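PDB 5AVM: phosphoribosylformylglycinamidine cyclo-ligase from Thermus thermophilus HB8, which probably catalyses the ATP-dependent ring closure of formylglycinamidine ribonucleotide to 5-aminoimidazole ribonucleotide in de novo purine biosynthesis. Local coordinates for residues Leu257-Pro271 with Phe319-Val333. Sequence-based numbering, arbitrary orientation.
Sequences LPPGLGAEVRRGSWP and FLVGRVVPGEGVRLV
Gly262 and Val325 pair through two backbone hydrogen bonds, Gly262 N to Val325 O (2.7 Å) and Val325 N to Gly262 O (2.8 Å). Further along strand 261-265, Glu264 N gives to Arg323 O, and past its end Arg266 N gives to Val321 O (3.0 Å). The alternate residues turn the other way: Ala263 N gives to Gly329 O and Val265 N to Arg331 O, the latter almost straight (N-H...O 173°), while Val265 O accepts from Val333 N at 2.7 Å. Strand 261-265 thus lies inside the mixed sheet of the AIR synthase C-terminal domain, antiparallel to strand 319-326 and parallel to the C-terminal edge strand 330-332. Glu264 OE2 lies at the guanidinium edge of Arg331, 3.8 Å from NH1, a long salt bridge. In the turn after the strand, Ser269 OG and Ser269 N both donate to Arg266 O; Trp270 NE1 is satisfied by Met296 O. Pro271 CD sits 3.3 Å from the Phe319 ring centroid, a CH-pi contact over the face. With CG anti to its carbonyl carbon (chi1 -59°), Phe319 presents that face; an alanine here would probably leave the Pro271 ring without its aromatic partner.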
loop_
_atom_site.group_PDB
_atom_site.type_symbol
_atom_site.label_atom_id
_atom_site.label_comp_id
_atom_site.label_asym_id
_atom_site.label_seq_id
_atom_site.Cartn_x
_atom_site.Cartn_y
_atom_site.Cartn_z
ATOM N N LEU B 257 -15.571 -0.824 20.677
ATOM C CA LEU B 257 -16.190 -1.148 21.957
ATOM C C LEU B 257 -15.578 -2.373 22.629
ATOM O O LEU B 257 -15.367 -3.412 21.999
ATOM C CB LEU B 257 -17.694 -1.365 21.771
ATOM C CG LEU B 257 -18.469 -0.230 21.100
ATOM C CD1 LEU B 257 -19.911 -0.654 20.951
ATOM C CD2 LEU B 257 -18.372 1.050 21.913
ATOM N N PRO B 258 -15.285 -2.257 23.932
ATOM C CA PRO B 258 -14.697 -3.330 24.726
ATOM C C PRO B 258 -15.689 -4.452 24.949
ATOM O O PRO B 258 -16.882 -4.296 24.687
ATOM C CB PRO B 258 -14.338 -2.625 26.022
ATOM C CG PRO B 258 -15.452 -1.664 26.165
ATOM C CD PRO B 258 -15.540 -1.080 24.778
ATOM N N PRO B 259 -15.206 -5.606 25.434
ATOM C CA PRO B 259 -16.074 -6.756 25.691
ATOM C C PRO B 259 -17.152 -6.434 26.727
ATOM O O PRO B 259 -16.899 -5.719 27.701
ATOM C CB PRO B 259 -15.093 -7.817 26.186
ATOM C CG PRO B 259 -13.827 -7.463 25.476
ATOM C CD PRO B 259 -13.791 -5.966 25.633
ATOM N N GLY B 260 -18.356 -6.955 26.503
ATOM C CA GLY B 260 -19.450 -6.727 27.429
ATOM C C GLY B 260 -20.153 -5.400 27.242
ATOM O O GLY B 260 -20.867 -4.930 28.135
ATOM N N LEU B 261 -19.949 -4.790 26.077
ATOM C CA LEU B 261 -20.571 -3.511 25.769
ATOM C C LEU B 261 -21.005 -3.442 24.311
ATOM O O LEU B 261 -20.201 -3.608 23.394
ATOM C CB LEU B 261 -19.611 -2.361 26.098
ATOM C CG LEU B 261 -19.288 -2.194 27.588
ATOM C CD1 LEU B 261 -18.267 -1.098 27.783
ATOM C CD2 LEU B 261 -20.565 -1.870 28.352
ATOM N N GLY B 262 -22.299 -3.221 24.113
ATOM C CA GLY B 262 -22.855 -3.116 22.780
ATOM C C GLY B 262 -23.389 -1.712 22.627
ATOM O O GLY B 262 -23.374 -0.947 23.591
ATOM N N ALA B 263 -23.859 -1.363 21.434
ATOM C CA ALA B 263 -24.380 -0.019 21.190
ATOM C C ALA B 263 -25.879 -0.007 20.917
ATOM O O ALA B 263 -26.451 -1.001 20.475
ATOM C CB ALA B 263 -23.639 0.625 20.029
ATOM N N GLU B 264 -26.498 1.140 21.174
ATOM C CA GLU B 264 -27.929 1.330 20.970
ATOM C C GLU B 264 -28.125 2.546 20.073
ATOM O O GLU B 264 -27.915 3.679 20.502
ATOM C CB GLU B 264 -28.595 1.568 22.320
ATOM C CG GLU B 264 -30.102 1.594 22.305
ATOM C CD GLU B 264 -30.667 1.824 23.694
ATOM O OE1 GLU B 264 -30.656 2.989 24.160
ATOM O OE2 GLU B 264 -31.102 0.831 24.322
ATOM N N VAL B 265 -28.528 2.312 18.828
ATOM C CA VAL B 265 -28.724 3.399 17.872
ATOM C C VAL B 265 -30.194 3.706 17.586
ATOM O O VAL B 265 -30.897 2.886 17.004
ATOM C CB VAL B 265 -28.022 3.075 16.528
ATOM C CG1 VAL B 265 -28.261 4.193 15.523
ATOM C CG2 VAL B 265 -26.534 2.874 16.759
ATOM N N ARG B 266 -30.650 4.891 17.984
ATOM C CA ARG B 266 -32.036 5.292 17.746
ATOM C C ARG B 266 -32.234 5.652 16.277
ATOM O O ARG B 266 -31.591 6.570 15.776
ATOM C CB ARG B 266 -32.405 6.506 18.599
ATOM C CG ARG B 266 -32.208 6.336 20.095
ATOM C CD ARG B 266 -32.838 7.513 20.827
ATOM N NE ARG B 266 -32.362 8.796 20.312
ATOM C CZ ARG B 266 -31.229 9.384 20.687
ATOM N NH1 ARG B 266 -30.446 8.805 21.592
ATOM N NH2 ARG B 266 -30.877 10.548 20.155
ATOM N N ARG B 267 -33.125 4.939 15.594
ATOM C CA ARG B 267 -33.393 5.193 14.177
ATOM C C ARG B 267 -33.964 6.596 13.988
ATOM O O ARG B 267 -34.834 7.025 14.746
ATOM C CB ARG B 267 -34.402 4.180 13.629
ATOM C CG ARG B 267 -34.397 2.840 14.334
ATOM C CD ARG B 267 -35.562 1.982 13.883
ATOM N NE ARG B 267 -35.343 1.416 12.559
ATOM C CZ ARG B 267 -35.199 0.116 12.333
ATOM N NH1 ARG B 267 -35.255 -0.740 13.346
ATOM N NH2 ARG B 267 -35.002 -0.327 11.101
ATOM N N GLY B 268 -33.475 7.309 12.978
ATOM C CA GLY B 268 -33.963 8.651 12.716
ATOM C C GLY B 268 -33.343 9.748 13.562
ATOM O O GLY B 268 -33.834 10.879 13.562
ATOM N N SER B 269 -32.271 9.429 14.284
ATOM C CA SER B 269 -31.605 10.421 15.122
ATOM C C SER B 269 -30.540 11.168 14.334
ATOM O O SER B 269 -29.865 12.054 14.863
ATOM C CB SER B 269 -30.977 9.757 16.357
ATOM O OG SER B 269 -30.156 8.664 16.002
ATOM N N TRP B 270 -30.411 10.818 13.057
ATOM C CA TRP B 270 -29.434 11.451 12.181
ATOM C C TRP B 270 -29.943 11.475 10.741
ATOM O O TRP B 270 -30.746 10.627 10.337
ATOM C CB TRP B 270 -28.099 10.694 12.253
ATOM C CG TRP B 270 -28.052 9.452 11.411
ATOM C CD1 TRP B 270 -27.650 9.361 10.110
ATOM C CD2 TRP B 270 -28.469 8.136 11.793
ATOM N NE1 TRP B 270 -27.792 8.075 9.657
ATOM C CE2 TRP B 270 -28.294 7.300 10.669
ATOM C CE3 TRP B 270 -28.978 7.581 12.975
ATOM C CZ2 TRP B 270 -28.611 5.939 10.687
ATOM C CZ3 TRP B 270 -29.294 6.224 12.994
ATOM C CH2 TRP B 270 -29.107 5.421 11.854
ATOM N N PRO B 271 -29.486 12.460 9.949
ATOM C CA PRO B 271 -29.857 12.645 8.543
ATOM C C PRO B 271 -29.250 11.573 7.633
ATOM O O PRO B 271 -28.038 11.359 7.639
ATOM C CB PRO B 271 -29.303 14.030 8.214
ATOM C CG PRO B 271 -29.222 14.706 9.536
ATOM C CD PRO B 271 -28.712 13.616 10.422
ATOM N N PHE B 319 -24.604 14.484 15.621
ATOM C CA PHE B 319 -25.916 14.029 16.054
ATOM C C PHE B 319 -25.818 12.965 17.146
ATOM O O PHE B 319 -25.176 11.930 16.945
ATOM C CB PHE B 319 -26.671 13.437 14.858
ATOM C CG PHE B 319 -26.873 14.405 13.728
ATOM C CD1 PHE B 319 -27.959 15.279 13.728
ATOM C CD2 PHE B 319 -25.966 14.458 12.674
ATOM C CE1 PHE B 319 -28.138 16.191 12.696
ATOM C CE2 PHE B 319 -26.132 15.365 11.634
ATOM C CZ PHE B 319 -27.220 16.236 11.643
ATOM N N LEU B 320 -26.438 13.213 18.300
ATOM C CA LEU B 320 -26.432 12.216 19.368
ATOM C C LEU B 320 -27.340 11.133 18.809
ATOM O O LEU B 320 -28.501 11.392 18.504
ATOM C CB LEU B 320 -27.014 12.790 20.666
ATOM C CG LEU B 320 -27.166 11.827 21.856
ATOM C CD1 LEU B 320 -25.835 11.203 22.212
ATOM C CD2 LEU B 320 -27.724 12.575 23.049
ATOM N N VAL B 321 -26.821 9.921 18.669
ATOM C CA VAL B 321 -27.611 8.853 18.081
ATOM C C VAL B 321 -27.675 7.561 18.874
ATOM O O VAL B 321 -28.129 6.543 18.360
ATOM C CB VAL B 321 -27.079 8.529 16.674
ATOM C CG1 VAL B 321 -27.047 9.797 15.831
ATOM C CG2 VAL B 321 -25.684 7.935 16.772
ATOM N N GLY B 322 -27.226 7.587 20.121
ATOM C CA GLY B 322 -27.275 6.364 20.893
ATOM C C GLY B 322 -26.538 6.352 22.213
ATOM O O GLY B 322 -26.230 7.392 22.792
ATOM N N ARG B 323 -26.247 5.146 22.680
ATOM C CA ARG B 323 -25.575 4.972 23.950
ATOM C C ARG B 323 -24.935 3.587 24.002
ATOM O O ARG B 323 -25.365 2.669 23.303
ATOM C CB ARG B 323 -26.610 5.128 25.066
ATOM C CG ARG B 323 -26.065 5.397 26.449
ATOM C CD ARG B 323 -27.219 5.643 27.404
ATOM N NE ARG B 323 -26.775 5.956 28.758
ATOM C CZ ARG B 323 -27.597 6.247 29.760
ATOM N NH1 ARG B 323 -28.910 6.265 29.559
ATOM N NH2 ARG B 323 -27.111 6.525 30.962
ATOM N N VAL B 324 -23.897 3.451 24.827
ATOM C CA VAL B 324 -23.180 2.188 25.004
ATOM C C VAL B 324 -23.833 1.423 26.147
ATOM O O VAL B 324 -23.690 1.786 27.317
ATOM C CB VAL B 324 -21.694 2.435 25.349
ATOM C CG1 VAL B 324 -20.980 1.113 25.606
ATOM C CG2 VAL B 324 -21.029 3.195 24.214
ATOM N N VAL B 325 -24.552 0.363 25.804
ATOM C CA VAL B 325 -25.248 -0.430 26.803
ATOM C C VAL B 325 -24.681 -1.834 26.917
ATOM O O VAL B 325 -23.955 -2.294 26.037
ATOM C CB VAL B 325 -26.750 -0.533 26.472
ATOM C CG1 VAL B 325 -27.357 0.858 26.392
ATOM C CG2 VAL B 325 -26.945 -1.281 25.161
ATOM N N PRO B 326 -25.006 -2.534 28.014
ATOM C CA PRO B 326 -24.534 -3.900 28.253
ATOM C C PRO B 326 -24.878 -4.868 27.121
ATOM O O PRO B 326 -25.842 -4.669 26.373
ATOM C CB PRO B 326 -25.215 -4.269 29.564
ATOM C CG PRO B 326 -25.248 -2.955 30.283
ATOM C CD PRO B 326 -25.716 -2.016 29.199
ATOM N N GLY B 327 -24.079 -5.924 27.014
ATOM C CA GLY B 327 -24.280 -6.909 25.971
ATOM C C GLY B 327 -23.191 -6.759 24.930
ATOM O O GLY B 327 -22.005 -6.702 25.265
ATOM N N GLU B 328 -23.591 -6.691 23.665
ATOM C CA GLU B 328 -22.639 -6.536 22.576
ATOM C C GLU B 328 -23.356 -6.443 21.243
ATOM O O GLU B 328 -24.535 -6.779 21.133
ATOM C CB GLU B 328 -21.663 -7.707 22.542
ATOM C CG GLU B 328 -22.306 -9.029 22.194
ATOM C CD GLU B 328 -21.280 -10.114 21.968
ATOM O OE1 GLU B 328 -20.516 -10.414 22.913
ATOM O OE2 GLU B 328 -21.236 -10.664 20.845
ATOM N N GLY B 329 -22.626 -6.000 20.228
ATOM C CA GLY B 329 -23.213 -5.848 18.913
ATOM C C GLY B 329 -23.959 -4.533 18.891
ATOM O O GLY B 329 -24.133 -3.907 19.937
ATOM N N VAL B 330 -24.396 -4.102 17.713
ATOM C CA VAL B 330 -25.123 -2.846 17.607
ATOM C C VAL B 330 -26.566 -3.076 17.193
ATOM O O VAL B 330 -26.843 -3.418 16.040
ATOM C CB VAL B 330 -24.483 -1.915 16.583
ATOM C CG1 VAL B 330 -25.165 -0.561 16.630
ATOM C CG2 VAL B 330 -23.006 -1.781 16.865
ATOM N N ARG B 331 -27.482 -2.888 18.138
ATOM C CA ARG B 331 -28.904 -3.068 17.866
ATOM C C ARG B 331 -29.503 -1.713 17.497
ATOM O O ARG B 331 -29.211 -0.702 18.140
ATOM C CB ARG B 331 -29.628 -3.675 19.092
ATOM C CG ARG B 331 -29.807 -2.757 20.322
ATOM C CD ARG B 331 -28.517 -2.553 21.124
ATOM N NE ARG B 331 -28.257 -3.592 22.123
ATOM C CZ ARG B 331 -28.750 -3.585 23.358
ATOM N NH1 ARG B 331 -29.536 -2.593 23.757
ATOM N NH2 ARG B 331 -28.443 -4.566 24.200
ATOM N N LEU B 332 -30.321 -1.691 16.446
ATOM C CA LEU B 332 -30.951 -0.454 15.999
ATOM C C LEU B 332 -32.317 -0.312 16.665
ATOM O O LEU B 332 -33.232 -1.098 16.412
ATOM C CB LEU B 332 -31.096 -0.460 14.474
ATOM C CG LEU B 332 -31.406 0.872 13.782
ATOM C CD1 LEU B 332 -30.326 1.897 14.107
ATOM C CD2 LEU B 332 -31.498 0.650 12.277
ATOM N N VAL B 333 -32.441 0.693 17.527
ATOM C CA VAL B 333 -33.676 0.950 18.258
ATOM C C VAL B 333 -34.285 2.304 17.881
ATOM O O VAL B 333 -33.613 3.071 17.168
ATOM C CB VAL B 333 -33.403 0.910 19.778
ATOM C CG1 VAL B 333 -34.680 1.181 20.552
ATOM C CG2 VAL B 333 -32.828 -0.451 20.159
ATOM O OXT VAL B 333 -35.427 2.589 18.293
#